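Local coordinates for protein HTH-type transcriptional regulator MmpR5 (PDB 4NB5) that represses transcription as a MarR-type homodimer that binds promoter DNA directly and controls its own expression and that of several MmpS-MmpL transport systems, at residues Pro48-Ser53 against Arg90-Leu95; Phe79-Ala84 against Leu95-Phe100; Glu113-Ala118 against Leu142-Glu147. All blocks are in the same frame, centred on the assembly; numbering follows the deposited sequence. Where two conformers were deposited one is given.

Interaction 1. Residues Pro48-Ser53 against Arg90-Leu95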
loop_
_atom_site.group_PDB
_atom_site.type_symbol
_atom_site.label_atom_id
_atom_site.label_comp_id
_atom_site.label_asym_id
_atom_site.label_seq_id
_atom_site.Cartn_x
_atom_site.Cartn_y
_atom_site.Cartn_z
ATOM N N PRO B 48 -24.718 -2.905 10.323
ATOM C CA PRO B 48 -23.458 -3.636 10.470
ATOM C C PRO B 48 -22.292 -2.909 9.822
ATOM O O PRO B 48 -22.495 -2.010 9.005
ATOM C CB PRO B 48 -23.731 -4.953 9.734
ATOM C CG PRO B 48 -24.743 -4.606 8.719
ATOM C CD PRO B 48 -25.613 -3.554 9.349
ATOM N N GLU B 49 -21.084 -3.322 10.173
ATOM C CA GLU B 49 -19.885 -2.695 9.645
ATOM C C GLU B 49 -19.791 -2.833 8.132
ATOM O O GLU B 49 -19.372 -1.900 7.452
ATOM C CB GLU B 49 -18.647 -3.269 10.328
ATOM C CG GLU B 49 -18.654 -3.028 11.827
ATOM C CD GLU B 49 -17.394 -3.503 12.516
ATOM O OE1 GLU B 49 -16.394 -3.773 11.820
ATOM O OE2 GLU B 49 -17.409 -3.607 13.761
ATOM N N ARG B 50 -20.187 -3.979 7.588
ATOM C CA ARG B 50 -20.163 -4.131 6.144
ATOM C C ARG B 50 -21.421 -3.533 5.503
ATOM O O ARG B 50 -22.533 -3.728 5.989
ATOM C CB ARG B 50 -19.995 -5.601 5.747
ATOM C CG ARG B 50 -21.285 -6.371 5.624
ATOM C CD ARG B 50 -21.036 -7.703 4.949
ATOM N NE ARG B 50 -22.282 -8.380 4.612
ATOM C CZ ARG B 50 -22.355 -9.490 3.889
ATOM N NH1 ARG B 50 -21.250 -10.056 3.420
ATOM N NH2 ARG B 50 -23.537 -10.035 3.632
ATOM N N GLN B 51 -21.222 -2.800 4.412
ATOM C CA GLN B 51 -22.303 -2.112 3.715
ATOM C C GLN B 51 -22.221 -2.365 2.216
ATOM O O GLN B 51 -21.133 -2.322 1.631
ATOM C CB GLN B 51 -22.203 -0.600 3.949
ATOM C CG GLN B 51 -22.261 -0.182 5.401
ATOM C CD GLN B 51 -23.678 0.057 5.876
ATOM O OE1 GLN B 51 -24.383 0.914 5.342
ATOM N NE2 GLN B 51 -24.102 -0.696 6.878
ATOM N N SER B 52 -23.369 -2.592 1.582
ATOM C CA SER B 52 -23.410 -2.733 0.131
ATOM C C SER B 52 -23.314 -1.382 -0.561
ATOM O O SER B 52 -23.612 -0.341 0.032
ATOM C CB SER B 52 -24.711 -3.416 -0.297
ATOM O OG SER B 52 -25.798 -2.511 -0.212
ATOM N N SER B 53 -22.911 -1.399 -1.827
ATOM C CA SER B 53 -22.818 -0.179 -2.619
ATOM C C SER B 53 -24.149 0.577 -2.617
ATOM O O SER B 53 -24.186 1.805 -2.484
ATOM C CB SER B 53 -22.415 -0.510 -4.059
ATOM O OG SER B 53 -21.063 -0.925 -4.124
ATOM N N ARG B 90 -23.809 -8.435 -5.154
ATOM C CA ARG B 90 -23.663 -7.059 -4.704
ATOM C C ARG B 90 -22.216 -6.817 -4.285
ATOM O O ARG B 90 -21.518 -7.742 -3.865
ATOM C CB ARG B 90 -24.603 -6.778 -3.529
ATOM C CG ARG B 90 -26.056 -6.570 -3.934
ATOM C CD ARG B 90 -26.985 -6.625 -2.735
ATOM N NE ARG B 90 -27.079 -7.974 -2.186
ATOM C CZ ARG B 90 -27.807 -8.304 -1.124
ATOM N NH1 ARG B 90 -28.514 -7.380 -0.483
ATOM N NH2 ARG B 90 -27.829 -9.560 -0.700
ATOM N N THR B 91 -21.765 -5.575 -4.420
ATOM C CA THR B 91 -20.454 -5.166 -3.931
ATOM C C THR B 91 -20.591 -4.650 -2.500
ATOM O O THR B 91 -21.446 -3.812 -2.227
ATOM C CB THR B 91 -19.858 -4.048 -4.805
ATOM O OG1 THR B 91 -19.708 -4.514 -6.152
ATOM C CG2 THR B 91 -18.500 -3.607 -4.269
ATOM N N TYR B 92 -19.769 -5.163 -1.589
ATOM C CA TYR B 92 -19.765 -4.677 -0.208
ATOM C C TYR B 92 -18.455 -3.973 0.121
ATOM O O TYR B 92 -17.404 -4.301 -0.429
ATOM C CB TYR B 92 -19.955 -5.823 0.781
ATOM C CG TYR B 92 -21.297 -6.495 0.683
ATOM C CD1 TYR B 92 -22.393 -6.004 1.376
ATOM C CD2 TYR B 92 -21.466 -7.629 -0.100
ATOM C CE1 TYR B 92 -23.623 -6.622 1.291
ATOM C CE2 TYR B 92 -22.693 -8.253 -0.191
ATOM C CZ TYR B 92 -23.767 -7.746 0.505
ATOM O OH TYR B 92 -24.991 -8.369 0.413
ATOM N N PHE B 93 -18.526 -3.006 1.030
ATOM C CA PHE B 93 -17.325 -2.375 1.561
ATOM C C PHE B 93 -17.379 -2.402 3.070
ATOM O O PHE B 93 -18.452 -2.467 3.674
ATOM C CB PHE B 93 -17.194 -0.926 1.091
ATOM C CG PHE B 93 -17.061 -0.783 -0.388
ATOM C CD1 PHE B 93 -15.848 -1.011 -1.017
ATOM C CD2 PHE B 93 -18.155 -0.435 -1.159
ATOM C CE1 PHE B 93 -15.729 -0.878 -2.389
ATOM C CE2 PHE B 93 -18.044 -0.308 -2.527
ATOM C CZ PHE B 93 -16.831 -0.528 -3.143
ATOM N N ARG B 94 -16.197 -2.321 3.658
ATOM C CA ARG B 94 -16.069 -2.349 5.089
ATOM C C ARG B 94 -14.806 -1.597 5.506
ATOM O O ARG B 94 -13.842 -1.610 4.818
ATOM C CB ARG B 94 -15.844 -3.778 5.444
ATOM C CG ARG B 94 -16.220 -4.207 6.752
ATOM C CD ARG B 94 -15.442 -5.478 6.990
ATOM N NE ARG B 94 -14.859 -5.001 8.128
ATOM C CZ ARG B 94 -15.332 -5.189 9.308
ATOM N NH1 ARG B 94 -16.306 -5.981 9.553
ATOM N NH2 ARG B 94 -14.755 -4.559 10.219
ATOM N N LEU B 95 -14.859 -0.944 6.638
ATOM C CA LEU B 95 -13.646 -0.364 7.177
ATOM C C LEU B 95 -12.675 -1.487 7.483
ATOM O O LEU B 95 -13.058 -2.545 7.990
ATOM C CB LEU B 95 -13.953 0.406 8.455
ATOM C CG LEU B 95 -12.854 1.332 8.948
ATOM C CD1 LEU B 95 -12.825 2.612 8.128
ATOM C CD2 LEU B 95 -13.056 1.633 10.424
HETATM O O HOH W 1 -17.208 -0.577 8.310
#
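Arg50 and Tyr92 meet flat against each other where the short first strand of a MarR-type winged helix-turn-helix domain pairs antiparallel with strand 92-95. From CB, which lies 4.1 Å from Arg94 CG, the Arg50 chain runs out extended; CD and NE pass over Tyr92 CD1 and CE1, and the guanidinium then settles on the ring, its NH2 ending 3.9 Å from Tyr92 CZ. Arg50 CZ stands 4.1 Å from the Tyr92 ring centroid with the planes only 10° apart, a stacked cation-pi pair. Arginine suits the place because its flat cation can cover the ring while an N-H at its rim remains available: NH1 makes a salt bridge to Glu21 of the second subunit. Asp88 takes the Tyr92 hydroxyl.

Beneath this pair the backbones are joined by Gln51 N to Phe93 O (2.9 Å) and Phe93 N to Gln51 O (2.8 Å), both nearly straight. On the face of Gln51 and Phe93, Gln51 turns its amide back, NE2 reaching Pro48 O at 3.0 Å and OE1 reaching Trp42. Ser52 is the N-cap of helix 53-59, and Ser53 N bonds Thr91 O at 2.9 Å. At the other end a water accepts from Leu95 N and donates to Glu49 O at 2.7 Å.

Interaction 2. Residues Phe79-Ala84 against Leu95-Phe100. With 2JT (1,3-dihydroxypropan-2-yl octadecanoate), chain E.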
loop_
_atom_site.group_PDB
_atom_site.type_symbol
_atom_site.label_atom_id
_atom_site.label_comp_id
_atom_site.label_asym_id
_atom_site.label_seq_id
_atom_site.Cartn_x
_atom_site.Cartn_y
_atom_site.Cartn_z
ATOM N N PHE B 79 -7.807 2.675 3.985
ATOM C CA PHE B 79 -8.767 2.701 5.089
ATOM C C PHE B 79 -9.864 1.649 5.005
ATOM O O PHE B 79 -10.321 1.158 6.037
ATOM C CB PHE B 79 -9.444 4.073 5.208
ATOM C CG PHE B 79 -8.506 5.193 5.565
ATOM C CD1 PHE B 79 -7.830 5.189 6.771
ATOM C CD2 PHE B 79 -8.321 6.260 4.702
ATOM C CE1 PHE B 79 -6.966 6.221 7.103
ATOM C CE2 PHE B 79 -7.463 7.296 5.032
ATOM C CZ PHE B 79 -6.785 7.271 6.239
ATOM N N ILE B 80 -10.315 1.334 3.794
ATOM C CA ILE B 80 -11.429 0.406 3.632
ATOM C C ILE B 80 -11.092 -0.726 2.677
ATOM O O ILE B 80 -10.078 -0.692 1.983
ATOM C CB ILE B 80 -12.719 1.123 3.154
ATOM C CG1 ILE B 80 -12.653 1.450 1.658
ATOM C CG2 ILE B 80 -12.969 2.366 3.996
ATOM C CD1 ILE B 80 -13.951 2.065 1.104
ATOM N N GLU B 81 -11.950 -1.742 2.672
ATOM C CA GLU B 81 -11.748 -2.912 1.831
ATOM C C GLU B 81 -13.028 -3.278 1.108
ATOM O O GLU B 81 -14.136 -3.012 1.583
ATOM C CB GLU B 81 -11.278 -4.098 2.662
ATOM C CG GLU B 81 -12.251 -4.521 3.739
ATOM C CD GLU B 81 -11.617 -5.420 4.782
ATOM O OE1 GLU B 81 -10.383 -5.588 4.753
ATOM O OE2 GLU B 81 -12.357 -5.957 5.634
ATOM N N ARG B 82 -12.846 -3.886 -0.055
ATOM C CA ARG B 82 -13.927 -4.456 -0.830
ATOM C C ARG B 82 -14.144 -5.884 -0.350
ATOM O O ARG B 82 -13.184 -6.600 -0.054
ATOM C CB ARG B 82 -13.526 -4.446 -2.305
ATOM C CG ARG B 82 -14.633 -4.782 -3.288
ATOM C CD ARG B 82 -14.106 -4.734 -4.718
ATOM N NE ARG B 82 -13.509 -3.436 -5.033
ATOM C CZ ARG B 82 -14.186 -2.385 -5.486
ATOM N NH1 ARG B 82 -15.496 -2.466 -5.688
ATOM N NH2 ARG B 82 -13.554 -1.247 -5.741
ATOM N N LEU B 83 -15.404 -6.287 -0.243
ATOM C CA LEU B 83 -15.741 -7.662 0.074
ATOM C C LEU B 83 -16.779 -8.167 -0.919
ATOM O O LEU B 83 -17.515 -7.382 -1.522
ATOM C CB LEU B 83 -16.275 -7.772 1.499
ATOM C CG LEU B 83 -15.258 -7.570 2.623
ATOM C CD1 LEU B 83 -15.929 -7.769 3.972
ATOM C CD2 LEU B 83 -14.083 -8.525 2.479
ATOM N N ALA B 84 -16.819 -9.481 -1.097
ATOM C CA ALA B 84 -17.767 -10.104 -2.009
ATOM C C ALA B 84 -18.101 -11.503 -1.512
ATOM O O ALA B 84 -17.291 -12.136 -0.832
ATOM C CB ALA B 84 -17.191 -10.158 -3.418
ATOM N N LEU B 95 -14.859 -0.944 6.638
ATOM C CA LEU B 95 -13.646 -0.364 7.177
ATOM C C LEU B 95 -12.675 -1.487 7.483
ATOM O O LEU B 95 -13.058 -2.545 7.990
ATOM C CB LEU B 95 -13.953 0.406 8.455
ATOM C CG LEU B 95 -12.854 1.332 8.948
ATOM C CD1 LEU B 95 -12.825 2.612 8.128
ATOM C CD2 LEU B 95 -13.056 1.633 10.424
ATOM N N ARG B 96 -11.405 -1.270 7.182
ATOM C CA ARG B 96 -10.407 -2.290 7.446
ATOM C C ARG B 96 -10.142 -2.434 8.935
ATOM O O ARG B 96 -10.294 -1.487 9.699
ATOM C CB ARG B 96 -9.107 -1.968 6.711
ATOM C CG ARG B 96 -8.902 -2.797 5.462
ATOM C CD ARG B 96 -7.469 -3.280 5.365
ATOM N NE ARG B 96 -6.635 -2.355 4.617
ATOM C CZ ARG B 96 -5.306 -2.342 4.651
ATOM N NH1 ARG B 96 -4.633 -3.191 5.421
ATOM N NH2 ARG B 96 -4.649 -1.455 3.923
ATOM N N PRO B 97 -9.757 -3.644 9.369
ATOM C CA PRO B 97 -9.314 -3.753 10.760
ATOM C C PRO B 97 -8.138 -2.802 10.981
ATOM O O PRO B 97 -7.318 -2.662 10.076
ATOM C CB PRO B 97 -8.830 -5.206 10.866
ATOM C CG PRO B 97 -9.405 -5.914 9.694
ATOM C CD PRO B 97 -9.582 -4.895 8.618
ATOM N N ASN B 98 -8.065 -2.147 12.133
ATOM C CA ASN B 98 -6.940 -1.270 12.422
ATOM C C ASN B 98 -6.742 -0.267 11.273
ATOM O O ASN B 98 -5.615 -0.038 10.822
ATOM C CB ASN B 98 -5.688 -2.133 12.612
ATOM C CG ASN B 98 -4.717 -1.560 13.628
ATOM O OD1 ASN B 98 -5.100 -0.807 14.521
ATOM N ND2 ASN B 98 -3.446 -1.932 13.499
ATOM N N ALA B 99 -7.839 0.341 10.820
ATOM C CA ALA B 99 -7.848 1.115 9.575
ATOM C C ALA B 99 -6.855 2.267 9.524
ATOM O O ALA B 99 -6.247 2.515 8.486
ATOM C CB ALA B 99 -9.250 1.637 9.286
ATOM N N PHE B 100 -6.698 2.991 10.625
ATOM C CA PHE B 100 -5.824 4.153 10.598
ATOM C C PHE B 100 -4.345 3.753 10.693
ATOM O O PHE B 100 -3.471 4.456 10.183
ATOM C CB PHE B 100 -6.273 5.189 11.631
ATOM C CG PHE B 100 -7.460 5.971 11.164
ATOM C CD1 PHE B 100 -8.719 5.395 11.187
ATOM C CD2 PHE B 100 -7.320 7.236 10.625
ATOM C CE1 PHE B 100 -9.821 6.087 10.715
ATOM C CE2 PHE B 100 -8.420 7.931 10.152
ATOM C CZ PHE B 100 -9.672 7.349 10.201
HETATM C C10 2JT E . -6.668 11.430 5.305
HETATM C C13 2JT E . -5.227 14.970 4.031
HETATM C C15 2JT E . -3.871 16.011 5.843
HETATM C C17 2JT E . -2.798 18.229 5.830
HETATM C C20 2JT E . -4.395 20.932 8.042
HETATM C C21 2JT E . -3.535 21.401 9.137
HETATM C C22 2JT E . -4.311 21.468 10.464
HETATM C C24 2JT E . -6.388 22.239 11.520
HETATM O O01 2JT E . -3.660 11.437 4.441
HETATM C C02 2JT E . -4.194 10.669 5.190
HETATM O O03 2JT E . -4.230 9.416 4.682
HETATM C C04 2JT E . -3.813 8.339 5.165
HETATM C C05 2JT E . -2.688 8.574 6.128
HETATM O O06 2JT E . -3.033 8.155 7.386
HETATM C C07 2JT E . -3.424 7.725 3.755
HETATM O O08 2JT E . -2.939 6.639 3.909
HETATM C C09 2JT E . -5.394 10.982 6.149
HETATM C C11 2JT E . -6.718 12.955 5.108
HETATM C C12 2JT E . -5.363 13.490 4.462
HETATM C C14 2JT E . -3.870 15.536 4.394
HETATM C C16 2JT E . -2.714 16.812 6.211
HETATM C C18 2JT E . -3.879 18.935 6.484
HETATM C C19 2JT E . -3.606 20.422 6.807
HETATM C C23 2JT E . -5.313 22.528 10.574
HETATM C C25 2JT E . -7.496 23.235 11.180
#
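The ring of Phe79 reaches one face of the Phe100 ring with its CE1 corner, 3.7 Å from Phe100 CD2 and displaced toward the rim. The two planes are inclined at 46°. Phe79 CD1 approaches Ala99 O, while CZ, farther round the same ring, comes within 3.3 Å of C04 in the glycerol part of the bound 1,3-dihydroxypropan-2-yl octadecanoate. A rigid, apolar phenyl suits this place, since it can pack on the start of helix 99-124 and line the lipid pocket at once. Its CG lies beside the backbone N (chi1 -65°), which swings the ring end back toward that helix although the CB bond points away from it.

Strand 80-83 here pairs with the end of strand 92-95 in the wing of the winged helix-turn-helix domain. Arg96 N donates to Phe79 O at 2.9 Å, and Ala99 CB, a small methyl, rests 3.5 Å from Phe79 O. Ile80 CG2 meets Leu95 CD1 at 4.1 Å, branched chains crossing at about a right angle. In one of the two conformers of Arg96, Glu81 OE1 lies against its aliphatic CG, while Glu81 OE2 accepts a hydrogen bond from Gln22 NE2 of the second subunit.

Interaction 3. Residues Glu113-Ala118 against Leu142-Glu147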
loop_
_atom_site.group_PDB
_atom_site.type_symbol
_atom_site.label_atom_id
_atom_site.label_comp_id
_atom_site.label_asym_id
_atom_site.label_seq_id
_atom_site.Cartn_x
_atom_site.Cartn_y
_atom_site.Cartn_z
ATOM N N GLU B 113 8.003 6.850 -1.976
ATOM C CA GLU B 113 7.832 7.268 -3.359
ATOM C C GLU B 113 8.317 8.700 -3.548
ATOM O O GLU B 113 8.934 9.024 -4.559
ATOM C CB GLU B 113 6.369 7.140 -3.776
ATOM C CG GLU B 113 5.892 5.703 -3.839
ATOM C CD GLU B 113 4.423 5.575 -4.193
ATOM O OE1 GLU B 113 3.981 4.438 -4.459
ATOM O OE2 GLU B 113 3.710 6.601 -4.205
ATOM N N LEU B 114 8.038 9.554 -2.566
ATOM C CA LEU B 114 8.498 10.938 -2.610
ATOM C C LEU B 114 10.016 11.013 -2.511
ATOM O O LEU B 114 10.644 11.859 -3.147
ATOM C CB LEU B 114 7.866 11.750 -1.480
ATOM C CG LEU B 114 6.448 12.244 -1.747
ATOM C CD1 LEU B 114 5.852 12.848 -0.485
ATOM C CD2 LEU B 114 6.445 13.261 -2.879
ATOM N N GLN B 115 10.610 10.117 -1.729
ATOM C CA GLN B 115 12.053 10.081 -1.609
ATOM C C GLN B 115 12.682 9.724 -2.956
ATOM O O GLN B 115 13.697 10.293 -3.348
ATOM C CB GLN B 115 12.472 9.082 -0.527
ATOM C CG GLN B 115 13.905 9.263 -0.082
ATOM C CD GLN B 115 14.398 8.155 0.829
ATOM O OE1 GLN B 115 15.588 7.835 0.838
ATOM N NE2 GLN B 115 13.491 7.572 1.604
ATOM N N ASP B 116 12.069 8.790 -3.674
ATOM C CA ASP B 116 12.549 8.425 -4.996
ATOM C C ASP B 116 12.429 9.620 -5.943
ATOM O O ASP B 116 13.290 9.841 -6.796
ATOM C CB ASP B 116 11.768 7.223 -5.542
ATOM C CG ASP B 116 12.255 5.899 -4.968
ATOM O OD1 ASP B 116 13.410 5.834 -4.490
ATOM O OD2 ASP B 116 11.479 4.914 -4.995
ATOM N N LEU B 117 11.357 10.391 -5.798
ATOM C CA LEU B 117 11.186 11.578 -6.630
ATOM C C LEU B 117 12.252 12.622 -6.317
ATOM O O LEU B 117 12.741 13.309 -7.214
ATOM C CB LEU B 117 9.777 12.167 -6.481
ATOM C CG LEU B 117 8.679 11.291 -7.096
ATOM C CD1 LEU B 117 7.290 11.825 -6.804
ATOM C CD2 LEU B 117 8.873 11.157 -8.606
ATOM N N ALA B 118 12.627 12.742 -5.048
ATOM C CA ALA B 118 13.654 13.708 -4.680
ATOM C C ALA B 118 14.957 13.337 -5.374
ATOM O O ALA B 118 15.711 14.214 -5.809
ATOM C CB ALA B 118 13.837 13.759 -3.186
ATOM N N LEU B 142 14.672 14.227 5.369
ATOM C CA LEU B 142 13.536 14.211 6.294
ATOM C C LEU B 142 12.650 12.998 6.031
ATOM O O LEU B 142 12.221 12.302 6.967
ATOM C CB LEU B 142 12.723 15.507 6.169
ATOM C CG LEU B 142 11.548 15.741 7.131
ATOM C CD1 LEU B 142 10.309 14.955 6.714
ATOM C CD2 LEU B 142 11.942 15.410 8.557
ATOM N N LEU B 143 12.367 12.731 4.762
ATOM C CA LEU B 143 11.516 11.594 4.421
ATOM C C LEU B 143 12.149 10.262 4.836
ATOM O O LEU B 143 11.471 9.399 5.399
ATOM C CB LEU B 143 11.193 11.590 2.927
ATOM C CG LEU B 143 10.318 12.749 2.434
ATOM C CD1 LEU B 143 10.300 12.802 0.914
ATOM C CD2 LEU B 143 8.919 12.608 2.987
ATOM N N ALA B 144 13.436 10.089 4.559
ATOM C CA ALA B 144 14.134 8.865 4.954
ATOM C C ALA B 144 14.020 8.658 6.462
ATOM O O ALA B 144 13.748 7.556 6.936
ATOM C CB ALA B 144 15.594 8.932 4.541
ATOM N N TYR B 145 14.230 9.725 7.221
ATOM C CA TYR B 145 14.194 9.646 8.675
ATOM C C TYR B 145 12.776 9.312 9.161
ATOM O O TYR B 145 12.593 8.422 9.997
ATOM C CB TYR B 145 14.702 10.959 9.272
ATOM C CG TYR B 145 14.491 11.151 10.754
ATOM C CD1 TYR B 145 15.293 10.514 11.688
ATOM C CD2 TYR B 145 13.496 11.995 11.219
ATOM C CE1 TYR B 145 15.101 10.710 13.046
ATOM C CE2 TYR B 145 13.295 12.193 12.568
ATOM C CZ TYR B 145 14.101 11.553 13.477
ATOM O OH TYR B 145 13.892 11.762 14.823
ATOM N N MET B 146 11.771 9.997 8.617
ATOM C CA MET B 146 10.394 9.788 9.071
ATOM C C MET B 146 9.857 8.417 8.677
ATOM O O MET B 146 9.092 7.805 9.419
ATOM C CB MET B 146 9.480 10.890 8.525
ATOM C CG MET B 146 9.754 12.271 9.113
ATOM S SD MET B 146 9.615 12.381 10.918
ATOM C CE MET B 146 8.218 11.344 11.168
ATOM N N GLU B 147 10.270 7.915 7.520
ATOM C CA GLU B 147 9.878 6.574 7.114
ATOM C C GLU B 147 10.326 5.561 8.167
ATOM O O GLU B 147 9.568 4.672 8.551
ATOM C CB GLU B 147 10.515 6.217 5.776
ATOM C CG GLU B 147 9.940 6.969 4.587
ATOM C CD GLU B 147 10.787 6.805 3.344
ATOM O OE1 GLU B 147 11.161 5.651 3.042
ATOM O OE2 GLU B 147 11.088 7.825 2.679
#
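Gln115 and Glu147 reach toward each other across two long helices, and their flat ends meet obliquely, with amide and carboxylate planes 51° apart. Gln115 CG is anti to the backbone N and the chain runs extended, carrying the amide across the gap to Ala144 and Glu147. There NE2 donates to Glu147 OE2 over 2.6 Å. The acceptor lies close to the amide plane, but the donor meets OE2 on its syn side 31° out of the carboxylate plane, and the bond is bent, with an N-H...O angle of 136°. Ala144 sits under the amide, its CB 3.9 Å from both Gln115 NE2 and OE1; a methyl is small enough to let the glutamine pass close to the backbone.

On the more buried side Leu143 points at the other helix, and its CD1 touches Leu114 CB at 3.6 Å and lies 3.8 Å from Gln115 N. Met139 packs on Leu114 and Met111 on Leu143, so the leucines belong to an apolar seam between helices 99-124 and 134-159 of the MarR dimerisation region. Segments 113-118 and 142-147 of these helices run antiparallel, their axes 9.5 Å apart at closest. Leu114 also packs on Tyr26 of the third subunit. The chemistry is thus divided: leucines supply shape-dependent apolar packing, while a neutral amide can bond the carboxylate and would link the helices without a second charge, though the bent geometry suggests a less than ideal bond.

Overall arrangement
Interactions 1 and 2 belong to one antiparallel sheet in which strand 92-95 lies between 51-52 and 80-83. Their centres are 10 Å apart, they share Leu95, and probable backbone hydrogen bonds join them directly, Tyr92 O to Leu83 N at 2.8 Å and Arg94 O to Glu81 N at 2.9 Å. Helix 99-124 then leads from interaction 2 to interaction 3, whose centre is 26 Å away on the opposite side of the chain's centre; interaction 1 is farther still, at 35 Å between centres. The lipid touches interaction 2 through Phe79, whereas the Leu114 side chain of interaction 3 is about 11 Å from a bound lipid. All three contacts touch the third subunit.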